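Phosphoribosylaminoimidazole-succinocarboxamide synthase (Thermotoga maritima, PDB 1KUT) catalyses the ATP-dependent joining of L-aspartate to 5-amino-1-(5-phosphoribosyl)imidazole-4-carboxylate, giving SAICAR in de novo purine biosynthesis. Local coordinates at residues R96-A101 with L110-I115; E160-E165 with L221-S226; G174-K177 with V181-G184. All coordinates share one frame; numbering follows the deposited sequence.

Contact 1: R96-A101 with L110-I115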
loop_
_atom_site.group_PDB
_atom_site.type_symbol
_atom_site.label_atom_id
_atom_site.label_comp_id
_atom_site.label_asym_id
_atom_site.label_seq_id
_atom_site.Cartn_x
_atom_site.Cartn_y
_atom_site.Cartn_z
ATOM N N ARG B 96 12.155 4.302 5.902
ATOM C CA ARG B 96 12.566 2.907 5.897
ATOM C C ARG B 96 12.046 2.135 4.680
ATOM O O ARG B 96 12.559 1.067 4.351
ATOM C CB ARG B 96 12.101 2.221 7.186
ATOM C CG ARG B 96 12.645 2.888 8.456
ATOM C CD ARG B 96 12.561 1.950 9.643
ATOM N NE ARG B 96 11.185 1.596 9.979
ATOM C CZ ARG B 96 10.343 2.375 10.657
ATOM N NH1 ARG B 96 10.727 3.573 11.093
ATOM N NH2 ARG B 96 9.106 1.949 10.896
ATOM N N ARG B 97 11.037 2.668 4.004
ATOM C CA ARG B 97 10.483 1.986 2.834
ATOM C C ARG B 97 10.962 2.564 1.507
ATOM O O ARG B 97 11.203 1.829 0.550
ATOM C CB ARG B 97 8.951 2.054 2.847
ATOM C CG ARG B 97 8.252 1.143 3.829
ATOM C CD ARG B 97 6.759 1.414 3.797
ATOM N NE ARG B 97 6.446 2.656 4.499
ATOM C CZ ARG B 97 5.440 3.466 4.186
ATOM N NH1 ARG B 97 4.635 3.170 3.165
ATOM N NH2 ARG B 97 5.229 4.562 4.907
ATOM N N TYR B 98 11.110 3.883 1.463
ATOM C CA TYR B 98 11.486 4.559 0.234
ATOM C C TYR B 98 12.768 5.372 0.307
ATOM O O TYR B 98 13.136 6.031 -0.668
ATOM C CB TYR B 98 10.337 5.477 -0.172
ATOM C CG TYR B 98 8.995 4.796 -0.100
ATOM C CD1 TYR B 98 8.751 3.638 -0.836
ATOM C CD2 TYR B 98 7.978 5.286 0.719
ATOM C CE1 TYR B 98 7.526 2.976 -0.762
ATOM C CE2 TYR B 98 6.736 4.630 0.804
ATOM C CZ TYR B 98 6.518 3.475 0.060
ATOM O OH TYR B 98 5.300 2.817 0.109
ATOM N N GLY B 99 13.443 5.342 1.453
ATOM C CA GLY B 99 14.663 6.119 1.591
ATOM C C GLY B 99 14.363 7.612 1.691
ATOM O O GLY B 99 13.221 8.020 1.934
ATOM N N GLY B 100 15.388 8.438 1.503
ATOM C CA GLY B 100 15.189 9.874 1.577
ATOM C C GLY B 100 15.796 10.471 2.831
ATOM O O GLY B 100 16.403 9.757 3.638
ATOM N N ALA B 101 15.634 11.781 3.001
ATOM C CA ALA B 101 16.188 12.462 4.165
ATOM C C ALA B 101 15.123 12.677 5.214
ATOM O O ALA B 101 14.210 13.467 4.999
ATOM C CB ALA B 101 16.773 13.801 3.753
ATOM N N LEU B 110 1.176 13.668 1.482
ATOM C CA LEU B 110 0.942 12.281 1.113
ATOM C C LEU B 110 -0.001 11.585 2.098
ATOM O O LEU B 110 0.213 11.630 3.321
ATOM C CB LEU B 110 2.272 11.541 1.049
ATOM C CG LEU B 110 2.189 10.044 0.778
ATOM C CD1 LEU B 110 1.678 9.772 -0.635
ATOM C CD2 LEU B 110 3.552 9.459 0.988
ATOM N N VAL B 111 -1.050 10.965 1.554
ATOM C CA VAL B 111 -2.037 10.233 2.339
ATOM C C VAL B 111 -1.859 8.734 2.119
ATOM O O VAL B 111 -1.856 8.287 0.980
ATOM C CB VAL B 111 -3.473 10.568 1.908
ATOM C CG1 VAL B 111 -4.454 9.946 2.886
ATOM C CG2 VAL B 111 -3.661 12.067 1.822
ATOM N N GLU B 112 -1.733 7.972 3.210
ATOM C CA GLU B 112 -1.563 6.519 3.169
ATOM C C GLU B 112 -2.607 5.814 4.035
ATOM O O GLU B 112 -2.917 6.269 5.140
ATOM C CB GLU B 112 -0.198 6.108 3.730
ATOM C CG GLU B 112 1.023 6.519 2.938
ATOM C CD GLU B 112 2.293 5.811 3.431
ATOM O OE1 GLU B 112 2.785 6.111 4.548
ATOM O OE2 GLU B 112 2.794 4.939 2.695
ATOM N N PHE B 113 -3.130 4.688 3.560
ATOM C CA PHE B 113 -4.086 3.934 4.360
ATOM C C PHE B 113 -3.445 2.661 4.900
ATOM O O PHE B 113 -2.642 2.009 4.239
ATOM C CB PHE B 113 -5.328 3.553 3.557
ATOM C CG PHE B 113 -6.227 4.706 3.237
ATOM C CD1 PHE B 113 -5.939 5.558 2.172
ATOM C CD2 PHE B 113 -7.379 4.940 3.996
ATOM C CE1 PHE B 113 -6.788 6.627 1.866
ATOM C CE2 PHE B 113 -8.232 6.009 3.694
ATOM C CZ PHE B 113 -7.937 6.854 2.627
ATOM N N PHE B 114 -3.825 2.311 6.116
ATOM C CA PHE B 114 -3.334 1.114 6.775
ATOM C C PHE B 114 -4.509 0.414 7.435
ATOM O O PHE B 114 -5.284 1.025 8.174
ATOM C CB PHE B 114 -2.326 1.477 7.858
ATOM C CG PHE B 114 -1.028 1.975 7.327
ATOM C CD1 PHE B 114 0.010 1.088 7.052
ATOM C CD2 PHE B 114 -0.831 3.342 7.110
ATOM C CE1 PHE B 114 1.234 1.552 6.573
ATOM C CE2 PHE B 114 0.392 3.819 6.625
ATOM C CZ PHE B 114 1.429 2.923 6.360
ATOM N N ILE B 115 -4.657 -0.868 7.157
ATOM C CA ILE B 115 -5.718 -1.618 7.782
ATOM C C ILE B 115 -5.307 -1.783 9.229
ATOM O O ILE B 115 -4.240 -2.337 9.519
ATOM C CB ILE B 115 -5.867 -3.000 7.143
ATOM C CG1 ILE B 115 -6.499 -2.833 5.760
ATOM C CG2 ILE B 115 -6.710 -3.933 8.056
ATOM C CD1 ILE B 115 -6.843 -4.145 5.092
#

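Contact 2: E160-E165 with L221-S226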
loop_
_atom_site.group_PDB
_atom_site.type_symbol
_atom_site.label_atom_id
_atom_site.label_comp_id
_atom_site.label_asym_id
_atom_site.label_seq_id
_atom_site.Cartn_x
_atom_site.Cartn_y
_atom_site.Cartn_z
ATOM N N GLU B 160 1.754 26.347 13.355
ATOM C CA GLU B 160 2.590 27.295 12.641
ATOM C C GLU B 160 2.704 28.584 13.461
ATOM O O GLU B 160 3.778 29.185 13.564
ATOM C CB GLU B 160 1.942 27.565 11.284
ATOM C CG GLU B 160 2.814 28.262 10.268
ATOM C CD GLU B 160 2.184 28.277 8.881
ATOM O OE1 GLU B 160 1.114 28.915 8.714
ATOM O OE2 GLU B 160 2.765 27.641 7.965
ATOM N N ARG B 161 1.593 28.998 14.061
ATOM C CA ARG B 161 1.581 30.213 14.863
ATOM C C ARG B 161 2.631 30.164 15.970
ATOM O O ARG B 161 3.073 31.207 16.454
ATOM C CB ARG B 161 0.217 30.421 15.510
ATOM C CG ARG B 161 -0.947 30.592 14.569
ATOM C CD ARG B 161 -2.190 30.837 15.412
ATOM N NE ARG B 161 -3.438 30.587 14.702
ATOM C CZ ARG B 161 -4.623 30.517 15.302
ATOM N NH1 ARG B 161 -4.705 30.682 16.620
ATOM N NH2 ARG B 161 -5.722 30.270 14.595
ATOM N N ALA B 162 3.016 28.954 16.375
ATOM C CA ALA B 162 4.003 28.759 17.437
ATOM C C ALA B 162 5.373 28.347 16.905
ATOM O O ALA B 162 6.260 27.964 17.674
ATOM C CB ALA B 162 3.497 27.705 18.405
ATOM N N ASN B 163 5.539 28.432 15.590
ATOM C CA ASN B 163 6.786 28.043 14.942
ATOM C C ASN B 163 7.143 26.583 15.199
ATOM O O ASN B 163 8.300 26.226 15.455
ATOM C CB ASN B 163 7.930 28.951 15.378
ATOM C CG ASN B 163 7.842 30.327 14.752
ATOM O OD1 ASN B 163 7.208 31.237 15.297
ATOM N ND2 ASN B 163 8.467 30.483 13.585
ATOM N N PHE B 164 6.120 25.741 15.158
ATOM C CA PHE B 164 6.305 24.311 15.313
ATOM C C PHE B 164 5.816 23.747 14.002
ATOM O O PHE B 164 4.838 24.249 13.445
ATOM C CB PHE B 164 5.466 23.753 16.452
ATOM C CG PHE B 164 6.138 23.835 17.782
ATOM C CD1 PHE B 164 5.877 24.893 18.647
ATOM C CD2 PHE B 164 7.049 22.854 18.168
ATOM C CE1 PHE B 164 6.516 24.970 19.884
ATOM C CE2 PHE B 164 7.691 22.923 19.393
ATOM C CZ PHE B 164 7.425 23.982 20.257
ATOM N N GLU B 165 6.499 22.728 13.493
ATOM C CA GLU B 165 6.086 22.135 12.237
ATOM C C GLU B 165 5.599 20.709 12.364
ATOM O O GLU B 165 6.211 19.857 13.022
ATOM C CB GLU B 165 7.197 22.231 11.196
ATOM C CG GLU B 165 8.589 21.982 11.717
ATOM C CD GLU B 165 9.622 22.056 10.605
ATOM O OE1 GLU B 165 9.579 23.036 9.818
ATOM O OE2 GLU B 165 10.471 21.139 10.521
ATOM N N LEU B 221 0.675 20.273 25.087
ATOM C CA LEU B 221 -0.521 20.813 25.724
ATOM C C LEU B 221 -0.420 22.319 25.959
ATOM O O LEU B 221 -1.272 23.077 25.481
ATOM C CB LEU B 221 -0.803 20.113 27.061
ATOM C CG LEU B 221 -2.070 20.595 27.792
ATOM C CD1 LEU B 221 -3.277 20.501 26.864
ATOM C CD2 LEU B 221 -2.308 19.755 29.053
ATOM N N GLU B 222 0.617 22.753 26.682
ATOM C CA GLU B 222 0.794 24.181 26.978
ATOM C C GLU B 222 0.718 24.975 25.688
ATOM O O GLU B 222 0.123 26.044 25.618
ATOM C CB GLU B 222 2.146 24.433 27.640
ATOM C CG GLU B 222 2.457 23.488 28.797
ATOM C CD GLU B 222 3.831 23.757 29.432
ATOM O OE1 GLU B 222 4.851 23.789 28.689
ATOM O OE2 GLU B 222 3.880 23.930 30.675
ATOM N N LEU B 223 1.345 24.433 24.662
ATOM C CA LEU B 223 1.353 25.055 23.352
ATOM C C LEU B 223 -0.082 25.215 22.841
ATOM O O LEU B 223 -0.483 26.298 22.423
ATOM C CB LEU B 223 2.178 24.183 22.414
ATOM C CG LEU B 223 2.314 24.587 20.958
ATOM C CD1 LEU B 223 3.513 23.877 20.375
ATOM C CD2 LEU B 223 1.051 24.215 20.206
ATOM N N CYS B 224 -0.860 24.136 22.888
ATOM C CA CYS B 224 -2.239 24.192 22.428
ATOM C C CYS B 224 -3.076 25.148 23.268
ATOM O O CYS B 224 -3.918 25.874 22.736
ATOM C CB CYS B 224 -2.852 22.787 22.427
ATOM S SG CYS B 224 -2.153 21.712 21.125
ATOM N N ARG B 225 -2.853 25.153 24.578
ATOM C CA ARG B 225 -3.591 26.060 25.458
ATOM C C ARG B 225 -3.287 27.503 25.061
ATOM O O ARG B 225 -4.188 28.344 24.936
ATOM C CB ARG B 225 -3.178 25.843 26.915
ATOM C CG ARG B 225 -3.760 24.591 27.553
ATOM C CD ARG B 225 -3.256 24.414 28.979
ATOM N NE ARG B 225 -3.930 23.322 29.676
ATOM C CZ ARG B 225 -3.575 22.872 30.876
ATOM N NH1 ARG B 225 -2.547 23.420 31.505
ATOM N NH2 ARG B 225 -4.252 21.887 31.459
ATOM N N SER B 226 -2.006 27.778 24.846
ATOM C CA SER B 226 -1.554 29.119 24.475
ATOM C C SER B 226 -2.220 29.642 23.209
ATOM O O SER B 226 -2.832 30.719 23.207
ATOM C CB SER B 226 -0.038 29.120 24.285
ATOM O OG SER B 226 0.446 30.441 24.227
#

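Contact 3: G174-K177 with V181-G184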
loop_
_atom_site.group_PDB
_atom_site.type_symbol
_atom_site.label_atom_id
_atom_site.label_comp_id
_atom_site.label_asym_id
_atom_site.label_seq_id
_atom_site.Cartn_x
_atom_site.Cartn_y
_atom_site.Cartn_z
ATOM N N GLY B 174 -15.035 7.503 11.100
ATOM C CA GLY B 174 -16.187 6.648 11.304
ATOM C C GLY B 174 -17.422 7.285 10.705
ATOM O O GLY B 174 -17.370 8.404 10.184
ATOM N N LEU B 175 -18.536 6.566 10.765
ATOM C CA LEU B 175 -19.800 7.066 10.233
ATOM C C LEU B 175 -20.744 7.350 11.390
ATOM O O LEU B 175 -20.917 6.510 12.269
ATOM C CB LEU B 175 -20.425 6.022 9.294
ATOM C CG LEU B 175 -20.138 6.032 7.780
ATOM C CD1 LEU B 175 -18.979 6.932 7.440
ATOM C CD2 LEU B 175 -19.869 4.611 7.311
ATOM N N ASP B 176 -21.333 8.540 11.420
ATOM C CA ASP B 176 -22.280 8.841 12.491
ATOM C C ASP B 176 -23.634 8.207 12.137
ATOM O O ASP B 176 -23.699 7.361 11.248
ATOM C CB ASP B 176 -22.428 10.356 12.710
ATOM C CG ASP B 176 -22.728 11.115 11.430
ATOM O OD1 ASP B 176 -23.398 10.560 10.528
ATOM O OD2 ASP B 176 -22.301 12.290 11.335
ATOM N N LYS B 177 -24.700 8.610 12.822
ATOM C CA LYS B 177 -26.041 8.058 12.583
ATOM C C LYS B 177 -26.612 8.402 11.218
ATOM O O LYS B 177 -27.620 7.825 10.805
ATOM C CB LYS B 177 -27.021 8.564 13.627
ATOM C CG LYS B 177 -26.547 8.485 15.050
ATOM C CD LYS B 177 -27.498 9.277 15.930
ATOM C CE LYS B 177 -27.706 10.694 15.388
ATOM N NZ LYS B 177 -28.658 11.495 16.223
ATOM N N VAL B 181 -18.901 10.927 7.271
ATOM C CA VAL B 181 -17.557 10.525 7.647
ATOM C C VAL B 181 -17.184 11.526 8.750
ATOM O O VAL B 181 -17.319 12.746 8.579
ATOM C CB VAL B 181 -16.575 10.616 6.432
ATOM C CG1 VAL B 181 -15.129 10.479 6.888
ATOM C CG2 VAL B 181 -16.898 9.498 5.437
ATOM N N VAL B 182 -16.759 10.996 9.895
ATOM C CA VAL B 182 -16.404 11.820 11.048
ATOM C C VAL B 182 -15.062 11.385 11.635
ATOM O O VAL B 182 -14.761 10.187 11.699
ATOM C CB VAL B 182 -17.470 11.685 12.150
ATOM C CG1 VAL B 182 -17.149 12.599 13.317
ATOM C CG2 VAL B 182 -18.852 12.002 11.574
ATOM N N LEU B 183 -14.269 12.367 12.063
ATOM C CA LEU B 183 -12.974 12.107 12.666
ATOM C C LEU B 183 -13.202 11.545 14.064
ATOM O O LEU B 183 -13.865 12.159 14.893
ATOM C CB LEU B 183 -12.157 13.402 12.764
ATOM C CG LEU B 183 -10.762 13.205 13.385
ATOM C CD1 LEU B 183 -9.818 12.617 12.338
ATOM C CD2 LEU B 183 -10.215 14.528 13.902
ATOM N N GLY B 184 -12.671 10.357 14.316
ATOM C CA GLY B 184 -12.810 9.765 15.631
ATOM C C GLY B 184 -11.456 9.796 16.311
ATOM O O GLY B 184 -10.665 10.723 16.117
#

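Contact 1: R96-A101 with L110-I115
Arg97 and Glu112 reach across from opposite directions and meet in a two-pronged salt bridge. Followed outward, the arginine first lays CB over the centre of the neighbouring Tyr98 ring, 3.7 Å above its plane. The chain then bends at chi3 (-76°), bringing the guanidinium back toward the tyrosine. NE is held by the carbonyl of Ser93 one helical turn earlier. Past CZ, NH1 gives its hydrogen to Glu112 OE2 at 2.6 Å, nearly straight at 171°. NH2 donates to Glu112 OE1 at 2.9 Å. Each oxygen accepts through its syn lone pair and the two planar groups lie 15° apart, so the grip is end-on and almost coplanar. Helix 93-98, inserted between two neighbouring antiparallel strands of the six-stranded sheet, is thereby tied to the second of them, strand 105-115. Over one face of the guanidinium Tyr98 CE2 sits 3.5 Å above the plane, offset toward the rim. To the other face Phe114 presents the edge of its ring, more loosely, with CZ 4.4 Å from Arg97 NH2. Arginine suits this place because its flat end can bond in plane while an aromatic ring covers a face. Glutamate is long enough to project from the strand to meet it, and OE1 of the buried Glu112 also takes a salt bridge from Arg87 NE. The salt bridge lies at the dimer interface: Arg97 packs on Pro123 and Glu112 on His129 of the second subunit, while Tyr98 OH bonds to the carbonyl oxygen of Met124 of that subunit.

Contact 2: E160-E165 with L221-S226
Ala162 and Leu223 bring their CA atoms to 7.5 Å where the type I turn from Glu160 to Asn163 passes beside helix 214-229, and no backbone bonding links the two segments. The contact is made by three apolar side chains. Leu223 points from the helix with CG anti to the backbone N (chi1 178°), which carries the branch out toward the turn. Its CG meets Ala162 CB at 4.2 Å, an ordinary van der Waals distance. Leu223 CD1 lies over one face of the Phe164 ring; the modelled separation is too short to be trusted. The two residue types suit their places, since a branched aliphatic end can lay a methyl on a flat ring between the helix and the strand. Ala162 CB stands at the edge of the same ring, in its plane, and this small side chain lets the turn come close to the helix. Phe159, on the preceding helix, packs against Phe164 and Leu223 alike, and Lys196 makes a cation-pi contact with the Phe164 ring. With an alanine here instead of Phe164, Leu223 CD1 would probably lose the ring face it covers, and Lys196 its aromatic partner. The turn itself is held by Asn163 N bonding to Glu160 O at 2.8 Å, while Phe164 N reaches back to Phe159 O. Asn163 takes positive phi (59°), which asparagine tolerates better than most residues with a side chain. Together these features form a Schellman motif, which here ends helix 138-160 and delivers the chain into strand 164-175 alongside the C-terminal helix.

Contact 3: G174-K177 with V181-G184
Gly174 and Val182 face each other as an antiparallel hydrogen-bonded pair, each giving its N-H to the other's carbonyl. Val182 N reaches Gly174 O at 2.7 Å. In return, Gly174 N reaches Val182 O at 2.8 Å. The same Gly174 O also receives a CA-H...O contact from Val181 CA at 3.3 Å, so two neighbouring residues of the opposite strand converge on one oxygen. Next along the ladder, Leu175 and Val181 form a non-hydrogen-bonded pair, with CA atoms 4.9 Å apart. This is a beta hairpin in which strand 164-175 turns back as the short strand 181-183, extending the antiparallel sheet. The connection between them is organised by Asp176, whose OD1 accepts the backbone N-H groups of Asp178 and Asn180. A short carboxylate suits this position because it can turn back on the loop that follows it: CG sits between the backbone N and the carbonyl carbon (chi1 52°). Its other oxygen, OD2, rests 3.5 Å from Val182 CG2, the two side chains crossing at about a right angle. Val182 holds CG1 anti to its backbone N (chi1 -177°), which turns CG2 toward Asp176. Beta-branched valine is at home in an extended strand, and here Leu77 packs on both Val182 and Asp176. On the other face of the sheet Leu175 CD1 touches Val181 CG2 at 3.9 Å, methyl against methyl. That face is covered by helix 138-160, with Gln140 lying against Leu175, and Lys143 and Met144 against Val181, where aliphatic side chains probably suit packing on Met144 and the carbon chains of its polar neighbours.

Overall arrangement
From the N terminus, the chain first builds the five-stranded sheet and enters the second sheet through strand 78-87. Contact 1 then closes a short loop, joining helix 93-98 to strand 105-115 at the dimer interface. Helix 138-160 follows, and at its end contact 2 opens; it closes far later, when helix 214-229 returns to the start of strand 164-175. Within that long excursion lies contact 3, a hairpin at the other end of the same strand. Contact 1 comes before both, and none cross. Their centres lie 25 to 27 Å apart, and the contacts do not touch, the nearest atoms being about 9 to 13 Å apart; all three reach the six-stranded sheet.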